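Long-range contacts in insecticidal crystal protein Cry7Cal (Bacillus thuringiensis, PDB 5ZI1), which probably acts as a three-domain insecticidal delta-endotoxin that recognises receptors in the insect gut, this chain being the toxin part of a longer protein: residues P472-F477 against P495-V500; P288-F293 against I486-S491; A476-T481 against V509-L514. All coordinates share one frame; numbering follows the deposited sequence.

Contact 1: P472-F477 against P495-V500; sequences PAVKAF and PILKIV
Ala473 and Val474, the first two residues of the short 3-10 turn 473-475, meet the start of strand 496-500 inside the C-terminal beta-sandwich domain of the three-domain Cry toxin. Within the turn, Lys475 N bonds to Pro472 O and Ala476 N to Ala473 O; across the contact the closest CA atoms are those of Val474 and Ile496, 6.5 Å apart. The backbones do not pair as strands; instead one water links them, accepting from Val474 N at 2.9 Å and donating to Pro495 O at 2.9 Å. The side chains close the rest. With its CG anti to the carbonyl carbon (chi1 -67°), Leu497 sends its branch point against the methyl of Ala473, CG to CB 3.8 Å, in a buried apolar touch. Beside it Val474 works mainly through one methyl, which lies between the ring of Pro495 and the Leu497 branch, CG1 to Leu497 CD2 being 4.3 Å. Phe510 of strand 508-513 also packs on Leu497. The same Val474 CG1 lies 4.0 Å from Pro495 CG and 3.5 Å from Pro495 O.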
loop_
_atom_site.group_PDB
_atom_site.type_symbol
_atom_site.label_atom_id
_atom_site.label_comp_id
_atom_site.label_asym_id
_atom_site.label_seq_id
_atom_site.Cartn_x
_atom_site.Cartn_y
_atom_site.Cartn_z
ATOM N N PRO A 472 -2.011 -3.912 11.756
ATOM C CA PRO A 472 -2.576 -4.987 10.948
ATOM C C PRO A 472 -2.298 -6.327 11.583
ATOM O O PRO A 472 -1.269 -6.533 12.224
ATOM C CB PRO A 472 -1.848 -4.845 9.608
ATOM C CG PRO A 472 -1.541 -3.391 9.542
ATOM C CD PRO A 472 -1.197 -2.992 10.959
ATOM N N ALA A 473 -3.244 -7.240 11.410
ATOM C CA ALA A 473 -3.042 -8.593 11.903
ATOM C C ALA A 473 -1.761 -9.199 11.343
ATOM O O ALA A 473 -1.107 -10.001 12.020
ATOM C CB ALA A 473 -4.262 -9.456 11.556
ATOM N N VAL A 474 -1.381 -8.833 10.118
ATOM C CA VAL A 474 -0.172 -9.414 9.551
ATOM C C VAL A 474 1.095 -8.915 10.234
ATOM O O VAL A 474 2.155 -9.499 10.017
ATOM C CB VAL A 474 -0.100 -9.191 8.025
ATOM C CG1 VAL A 474 -1.230 -9.933 7.348
ATOM C CG2 VAL A 474 -0.156 -7.724 7.681
ATOM N N LYS A 475 1.013 -7.885 11.092
ATOM C CA LYS A 475 2.156 -7.507 11.925
ATOM C C LYS A 475 2.465 -8.538 13.011
ATOM O O LYS A 475 3.474 -8.387 13.710
ATOM C CB LYS A 475 1.942 -6.136 12.571
ATOM C CG LYS A 475 1.855 -4.954 11.587
ATOM C CD LYS A 475 3.155 -4.785 10.788
ATOM C CE LYS A 475 4.349 -4.393 11.674
ATOM N NZ LYS A 475 4.312 -2.965 12.155
ATOM N N ALA A 476 1.638 -9.575 13.159
ATOM C CA ALA A 476 1.962 -10.733 13.986
ATOM C C ALA A 476 3.297 -11.353 13.559
ATOM O O ALA A 476 3.879 -11.001 12.527
ATOM C CB ALA A 476 0.866 -11.790 13.880
ATOM N N PHE A 477 3.776 -12.310 14.372
ATOM C CA PHE A 477 4.958 -13.094 14.028
ATOM C C PHE A 477 4.703 -14.591 13.993
ATOM O O PHE A 477 5.604 -15.345 13.602
ATOM C CB PHE A 477 6.119 -12.802 14.995
ATOM C CG PHE A 477 5.942 -13.393 16.367
ATOM C CD1 PHE A 477 6.376 -14.681 16.647
ATOM C CD2 PHE A 477 5.351 -12.651 17.378
ATOM C CE1 PHE A 477 6.209 -15.222 17.902
ATOM C CE2 PHE A 477 5.183 -13.186 18.634
ATOM C CZ PHE A 477 5.611 -14.475 18.897
ATOM N N PRO A 495 -2.436 -7.577 3.189
ATOM C CA PRO A 495 -3.181 -8.832 3.341
ATOM C C PRO A 495 -3.874 -8.905 4.695
ATOM O O PRO A 495 -3.665 -8.073 5.581
ATOM C CB PRO A 495 -2.108 -9.911 3.188
ATOM C CG PRO A 495 -0.822 -9.218 3.427
ATOM C CD PRO A 495 -0.988 -7.799 3.040
ATOM N N ILE A 496 -4.734 -9.919 4.834
ATOM C CA ILE A 496 -5.594 -10.092 5.997
ATOM C C ILE A 496 -5.556 -11.560 6.402
ATOM O O ILE A 496 -5.081 -12.416 5.660
ATOM C CB ILE A 496 -7.048 -9.637 5.726
ATOM C CG1 ILE A 496 -7.689 -10.497 4.634
ATOM C CG2 ILE A 496 -7.098 -8.156 5.367
ATOM C CD1 ILE A 496 -9.113 -10.122 4.335
ATOM N N LEU A 497 -6.058 -11.847 7.604
ATOM C CA LEU A 497 -6.149 -13.220 8.084
ATOM C C LEU A 497 -7.507 -13.823 7.752
ATOM O O LEU A 497 -8.545 -13.168 7.906
ATOM C CB LEU A 497 -5.929 -13.293 9.597
ATOM C CG LEU A 497 -4.540 -12.939 10.140
ATOM C CD1 LEU A 497 -4.234 -13.721 11.404
ATOM C CD2 LEU A 497 -3.476 -13.175 9.099
ATOM N N LYS A 498 -7.496 -15.088 7.323
ATOM C CA LYS A 498 -8.709 -15.859 7.079
ATOM C C LYS A 498 -8.724 -17.063 8.011
ATOM O O LYS A 498 -7.923 -17.989 7.850
ATOM C CB LYS A 498 -8.786 -16.307 5.627
ATOM C CG LYS A 498 -10.062 -17.040 5.293
ATOM C CD LYS A 498 -10.067 -17.425 3.828
ATOM C CE LYS A 498 -9.715 -18.891 3.640
ATOM N NZ LYS A 498 -10.938 -19.701 3.308
ATOM N N ILE A 499 -9.649 -17.065 8.965
ATOM C CA ILE A 499 -9.775 -18.140 9.942
ATOM C C ILE A 499 -11.001 -18.979 9.595
ATOM O O ILE A 499 -12.105 -18.442 9.443
ATOM C CB ILE A 499 -9.884 -17.584 11.372
ATOM C CG1 ILE A 499 -8.819 -16.516 11.607
ATOM C CG2 ILE A 499 -9.748 -18.702 12.411
ATOM C CD1 ILE A 499 -9.176 -15.580 12.730
ATOM N N VAL A 500 -10.804 -20.289 9.473
ATOM C CA VAL A 500 -11.887 -21.258 9.331
ATOM C C VAL A 500 -11.933 -22.091 10.613
ATOM O O VAL A 500 -10.982 -22.821 10.918
ATOM C CB VAL A 500 -11.696 -22.147 8.095
ATOM C CG1 VAL A 500 -12.884 -23.052 7.929
ATOM C CG2 VAL A 500 -11.479 -21.287 6.835
HETATM O O HOH W 1 -3.527 -7.915 8.432
#

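Contact 2: P288-F293 against I486-S491; sequences PKPGLF and IIDSAS
Pro290 and Ile486 bring together two domains of the Cry toxin: residues 288-293 lead from helix 279-286 into strand 294-306 of the middle domain, whereas 486-491 run off the end of strand 484-487 in the C-terminal beta-sandwich. Apolar packing makes up most of the join. Ile486 points at the loop and spreads its two branches along it. CG2, anti to the backbone N, packs on the ring of Pro290, 3.8 Å from its CB, and on the CA of Gly291. The other branch, anti to the carbonyl carbon (chi1 -56°), carries CD1 over the peptide between Gly291 and Leu292, 3.5 Å from Gly291 C. There the Leu292 side chain crosses it at about a right angle, CD2 to Ile486 CD1 3.6 Å. Polar linkage comes through water, which donates to Pro290 O at 3.0 Å and to Ile486 O at 2.8 Å, so two carbonyls from different domains share one bridge. A third kind of touch is a carboxylate against a ring: Asp488, at the exposed border, crosses the Pro290 ring at about a right angle, and its OD1 comes within 3.5 Å of Pro290 CG.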
loop_
_atom_site.group_PDB
_atom_site.type_symbol
_atom_site.label_atom_id
_atom_site.label_comp_id
_atom_site.label_asym_id
_atom_site.label_seq_id
_atom_site.Cartn_x
_atom_site.Cartn_y
_atom_site.Cartn_z
ATOM N N PRO A 288 5.696 -13.606 -4.266
ATOM C CA PRO A 288 5.525 -14.578 -3.184
ATOM C C PRO A 288 4.102 -14.536 -2.654
ATOM O O PRO A 288 3.388 -13.548 -2.816
ATOM C CB PRO A 288 6.521 -14.110 -2.122
ATOM C CG PRO A 288 7.464 -13.178 -2.850
ATOM C CD PRO A 288 6.589 -12.511 -3.868
ATOM N N LYS A 289 3.692 -15.638 -2.032
ATOM C CA LYS A 289 2.372 -15.714 -1.415
ATOM C C LYS A 289 2.234 -14.681 -0.295
ATOM O O LYS A 289 3.217 -14.328 0.360
ATOM C CB LYS A 289 2.120 -17.117 -0.855
ATOM C CG LYS A 289 1.948 -18.209 -1.941
ATOM C CD LYS A 289 0.838 -17.872 -2.948
ATOM C CE LYS A 289 0.821 -18.835 -4.150
ATOM N NZ LYS A 289 1.636 -18.368 -5.338
ATOM N N PRO A 290 1.023 -14.182 -0.056
ATOM C CA PRO A 290 0.787 -13.354 1.136
ATOM C C PRO A 290 1.298 -14.044 2.391
ATOM O O PRO A 290 1.169 -15.258 2.549
ATOM C CB PRO A 290 -0.739 -13.213 1.175
ATOM C CG PRO A 290 -1.203 -13.559 -0.198
ATOM C CD PRO A 290 -0.234 -14.566 -0.718
ATOM N N GLY A 291 1.883 -13.264 3.295
ATOM C CA GLY A 291 2.209 -13.781 4.607
ATOM C C GLY A 291 2.199 -12.681 5.646
ATOM O O GLY A 291 1.866 -11.527 5.366
ATOM N N LEU A 292 2.570 -13.057 6.868
ATOM C CA LEU A 292 2.913 -12.074 7.885
ATOM C C LEU A 292 3.958 -11.108 7.342
ATOM O O LEU A 292 4.759 -11.454 6.470
ATOM C CB LEU A 292 3.431 -12.794 9.126
ATOM C CG LEU A 292 2.410 -13.838 9.613
ATOM C CD1 LEU A 292 2.982 -14.680 10.736
ATOM C CD2 LEU A 292 1.121 -13.145 10.052
ATOM N N PHE A 293 3.938 -9.873 7.825
ATOM C CA PHE A 293 4.838 -8.891 7.245
ATOM C C PHE A 293 6.291 -9.286 7.547
ATOM O O PHE A 293 6.594 -9.803 8.627
ATOM C CB PHE A 293 4.497 -7.500 7.790
ATOM C CG PHE A 293 5.313 -6.404 7.177
ATOM C CD1 PHE A 293 4.854 -5.733 6.055
ATOM C CD2 PHE A 293 6.578 -6.078 7.695
ATOM C CE1 PHE A 293 5.631 -4.715 5.455
ATOM C CE2 PHE A 293 7.362 -5.073 7.105
ATOM C CZ PHE A 293 6.885 -4.384 5.996
ATOM N N ILE A 486 -3.392 -16.601 5.160
ATOM C CA ILE A 486 -3.172 -15.198 4.844
ATOM C C ILE A 486 -3.496 -15.024 3.370
ATOM O O ILE A 486 -3.044 -15.812 2.535
ATOM C CB ILE A 486 -1.736 -14.777 5.191
ATOM C CG1 ILE A 486 -1.497 -15.090 6.666
ATOM C CG2 ILE A 486 -1.500 -13.290 4.925
ATOM C CD1 ILE A 486 -0.121 -14.810 7.123
ATOM N N ILE A 487 -4.342 -14.046 3.061
ATOM C CA ILE A 487 -4.955 -13.943 1.746
ATOM C C ILE A 487 -4.887 -12.490 1.302
ATOM O O ILE A 487 -4.728 -11.573 2.112
ATOM C CB ILE A 487 -6.425 -14.436 1.717
ATOM C CG1 ILE A 487 -7.340 -13.430 2.412
ATOM C CG2 ILE A 487 -6.579 -15.810 2.382
ATOM C CD1 ILE A 487 -8.779 -13.799 2.312
ATOM N N ASP A 488 -5.015 -12.294 -0.008
ATOM C CA ASP A 488 -4.974 -10.956 -0.570
ATOM C C ASP A 488 -6.243 -10.179 -0.234
ATOM O O ASP A 488 -7.319 -10.744 -0.072
ATOM C CB ASP A 488 -4.797 -11.017 -2.083
ATOM C CG ASP A 488 -3.364 -11.275 -2.491
ATOM O OD1 ASP A 488 -2.431 -10.736 -1.838
ATOM O OD2 ASP A 488 -3.169 -12.020 -3.476
ATOM N N SER A 489 -6.094 -8.862 -0.145
ATOM C CA SER A 489 -7.208 -7.945 0.034
ATOM C C SER A 489 -6.795 -6.611 -0.566
ATOM O O SER A 489 -5.816 -6.007 -0.124
ATOM C CB SER A 489 -7.580 -7.790 1.517
ATOM O OG SER A 489 -8.274 -6.569 1.743
ATOM N N ALA A 490 -7.557 -6.150 -1.556
ATOM C CA ALA A 490 -7.218 -4.957 -2.321
ATOM C C ALA A 490 -7.518 -3.656 -1.593
ATOM O O ALA A 490 -6.912 -2.635 -1.924
ATOM C CB ALA A 490 -7.982 -4.953 -3.651
ATOM N N SER A 491 -8.430 -3.657 -0.614
ATOM C CA SER A 491 -8.929 -2.411 -0.057
ATOM C C SER A 491 -8.389 -2.079 1.327
ATOM O O SER A 491 -8.686 -0.990 1.841
ATOM C CB SER A 491 -10.466 -2.446 0.018
ATOM O OG SER A 491 -10.896 -3.459 0.905
HETATM O O HOH W 2 -0.832 -17.326 1.738
#

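Contact 3: A476-T481 against V509-L514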
loop_
_atom_site.group_PDB
_atom_site.type_symbol
_atom_site.label_atom_id
_atom_site.label_comp_id
_atom_site.label_asym_id
_atom_site.label_seq_id
_atom_site.Cartn_x
_atom_site.Cartn_y
_atom_site.Cartn_z
ATOM N N ALA A 476 1.638 -9.575 13.159
ATOM C CA ALA A 476 1.962 -10.733 13.986
ATOM C C ALA A 476 3.297 -11.353 13.559
ATOM O O ALA A 476 3.879 -11.001 12.527
ATOM C CB ALA A 476 0.866 -11.790 13.880
ATOM N N PHE A 477 3.776 -12.310 14.372
ATOM C CA PHE A 477 4.958 -13.094 14.028
ATOM C C PHE A 477 4.703 -14.591 13.993
ATOM O O PHE A 477 5.604 -15.345 13.602
ATOM C CB PHE A 477 6.119 -12.802 14.995
ATOM C CG PHE A 477 5.942 -13.393 16.367
ATOM C CD1 PHE A 477 6.376 -14.681 16.647
ATOM C CD2 PHE A 477 5.351 -12.651 17.378
ATOM C CE1 PHE A 477 6.209 -15.222 17.902
ATOM C CE2 PHE A 477 5.183 -13.186 18.634
ATOM C CZ PHE A 477 5.611 -14.475 18.897
ATOM N N GLU A 478 3.514 -15.043 14.379
ATOM C CA GLU A 478 3.173 -16.454 14.306
ATOM C C GLU A 478 1.655 -16.602 14.234
ATOM O O GLU A 478 0.910 -15.803 14.810
ATOM C CB GLU A 478 3.732 -17.217 15.506
ATOM C CG GLU A 478 3.493 -18.722 15.475
ATOM C CD GLU A 478 4.225 -19.440 16.606
ATOM O OE1 GLU A 478 5.405 -19.104 16.861
ATOM O OE2 GLU A 478 3.617 -20.330 17.248
ATOM N N THR A 479 1.218 -17.622 13.499
ATOM C CA THR A 479 -0.180 -18.006 13.399
ATOM C C THR A 479 -0.284 -19.497 13.679
ATOM O O THR A 479 0.716 -20.223 13.655
ATOM C CB THR A 479 -0.784 -17.717 12.012
ATOM O OG1 THR A 479 -0.219 -18.618 11.055
ATOM C CG2 THR A 479 -0.515 -16.287 11.569
ATOM N N ASN A 480 -1.511 -19.950 13.937
ATOM C CA ASN A 480 -1.736 -21.361 14.207
ATOM C C ASN A 480 -1.375 -22.199 12.986
ATOM O O ASN A 480 -1.397 -21.723 11.847
ATOM C CB ASN A 480 -3.194 -21.600 14.598
ATOM C CG ASN A 480 -3.350 -22.764 15.548
ATOM O OD1 ASN A 480 -2.513 -23.661 15.575
ATOM N ND2 ASN A 480 -4.421 -22.752 16.341
ATOM N N THR A 481 -1.048 -23.471 13.234
ATOM C CA THR A 481 -0.583 -24.346 12.162
ATOM C C THR A 481 -1.681 -24.732 11.185
ATOM O O THR A 481 -1.375 -25.144 10.061
ATOM C CB THR A 481 0.040 -25.613 12.744
ATOM O OG1 THR A 481 -0.927 -26.299 13.552
ATOM C CG2 THR A 481 1.251 -25.258 13.587
ATOM N N VAL A 509 -5.241 -17.934 17.481
ATOM C CA VAL A 509 -5.149 -17.547 16.075
ATOM C C VAL A 509 -3.745 -17.062 15.738
ATOM O O VAL A 509 -3.105 -17.589 14.818
ATOM C CB VAL A 509 -6.186 -16.472 15.716
ATOM C CG1 VAL A 509 -5.982 -16.017 14.278
ATOM C CG2 VAL A 509 -7.614 -16.993 15.949
ATOM N N PHE A 510 -3.247 -16.053 16.457
ATOM C CA PHE A 510 -1.918 -15.548 16.139
ATOM C C PHE A 510 -1.221 -15.043 17.393
ATOM O O PHE A 510 -1.837 -14.873 18.450
ATOM C CB PHE A 510 -1.975 -14.457 15.053
ATOM C CG PHE A 510 -2.608 -13.143 15.484
ATOM C CD1 PHE A 510 -1.986 -12.304 16.395
ATOM C CD2 PHE A 510 -3.787 -12.713 14.900
ATOM C CE1 PHE A 510 -2.549 -11.093 16.750
ATOM C CE2 PHE A 510 -4.344 -11.501 15.249
ATOM C CZ PHE A 510 -3.726 -10.692 16.176
ATOM N N ARG A 511 0.087 -14.789 17.253
ATOM C CA ARG A 511 0.862 -14.102 18.277
ATOM C C ARG A 511 1.469 -12.833 17.713
ATOM O O ARG A 511 1.901 -12.795 16.565
ATOM C CB ARG A 511 2.028 -14.916 18.794
ATOM C CG ARG A 511 1.915 -16.381 18.586
ATOM C CD ARG A 511 2.806 -17.052 19.550
ATOM N NE ARG A 511 2.770 -18.503 19.424
ATOM C CZ ARG A 511 2.732 -19.317 20.466
ATOM N NH1 ARG A 511 2.699 -20.624 20.273
ATOM N NH2 ARG A 511 2.717 -18.806 21.698
ATOM N N MET A 512 1.603 -11.838 18.576
ATOM C CA MET A 512 2.092 -10.526 18.194
ATOM C C MET A 512 2.826 -9.947 19.391
ATOM O O MET A 512 2.384 -10.130 20.530
ATOM C CB MET A 512 0.912 -9.652 17.769
ATOM C CG MET A 512 1.235 -8.234 17.398
ATOM S SD MET A 512 -0.301 -7.374 16.939
ATOM C CE MET A 512 -0.631 -8.042 15.309
ATOM N N ARG A 513 3.961 -9.288 19.141
ATOM C CA ARG A 513 4.701 -8.599 20.193
ATOM C C ARG A 513 4.456 -7.105 20.078
ATOM O O ARG A 513 4.513 -6.548 18.982
ATOM C CB ARG A 513 6.206 -8.882 20.130
ATOM C CG ARG A 513 6.574 -10.325 20.408
ATOM C CD ARG A 513 8.008 -10.491 20.963
ATOM N NE ARG A 513 8.165 -11.847 21.482
ATOM C CZ ARG A 513 8.579 -12.881 20.758
ATOM N NH1 ARG A 513 8.920 -12.704 19.487
ATOM N NH2 ARG A 513 8.672 -14.087 21.306
ATOM N N LEU A 514 4.199 -6.460 21.208
ATOM C CA LEU A 514 3.928 -5.033 21.237
ATOM C C LEU A 514 5.045 -4.319 21.986
ATOM O O LEU A 514 5.749 -4.920 22.796
ATOM C CB LEU A 514 2.567 -4.737 21.896
ATOM C CG LEU A 514 1.261 -5.273 21.287
ATOM C CD1 LEU A 514 1.075 -4.878 19.816
ATOM C CD2 LEU A 514 1.180 -6.772 21.421
#
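A classic beta bulge marks the edge of the antiparallel sheet where the short strand 478-479 joins strand 508-513: Phe477 and Glu478 both face Arg511. Phe477 N donates to Arg511 O at 2.9 Å, and Arg511 N returns a bond to Glu478 O at 2.8 Å. Beyond the bulge, Thr479 and Phe510 form a non-hydrogen-bonded pair, and Asn480 N reaches Val509 O at 3.0 Å. On the face that carries Glu478 and Arg511, the two side chains run alongside, pointing the same way. Glu478, its CG anti to the backbone N (chi1 -177°), is extended and offers OE2 to both Arg511 NE (3.0 Å, weak) and NH1 (3.2 Å). This salt bridge is no flat, two-oxygen pairing: the planes are about 70° apart, and NH1 meets OE2 from above the carboxylate plane. Phe477 lies between two arginines. Its CE2 and CZ rest on the CB of Arg511, while the guanidinium of Arg513 lies flat over one face, centres 4.3 Å apart and planes 10° apart, an off-centre cation-pi stack. Arg513 NH1, held over the ring, also donates to Lys326 O, which probably helps to fix the stack. The Met512 methyl CE lies 3.5 Å from Ala476 N. Strand 508-513 is bonded on its other edge to strand 575-580, leaving 478-479 outermost in this sheet, while Phe510 and Val509 pack on strand 496-500 and Met512 on strand 468-472.

Followed from the N terminus, the chain first passes 288-293, whose partner, 486-491, comes nearly 200 residues later; contact 2 thereby closes a long excursion through the middle domain. Contacts 1 and 3 set out from one continuous run, 472-481, sharing Ala476 and Phe477, and close successively longer loops at 495-500 and 509-514. From that shared start the shorter loop lies within the longer one. Contact 2 crosses both, since 486-491 falls between their halves. Val474 O accepts a probable bond from Phe293 N, and Leu292 packs against Phe477, Glu478 and Thr479, so the loop from the middle domain rests on the turn and on the edge strand of the C-terminal sandwich alike.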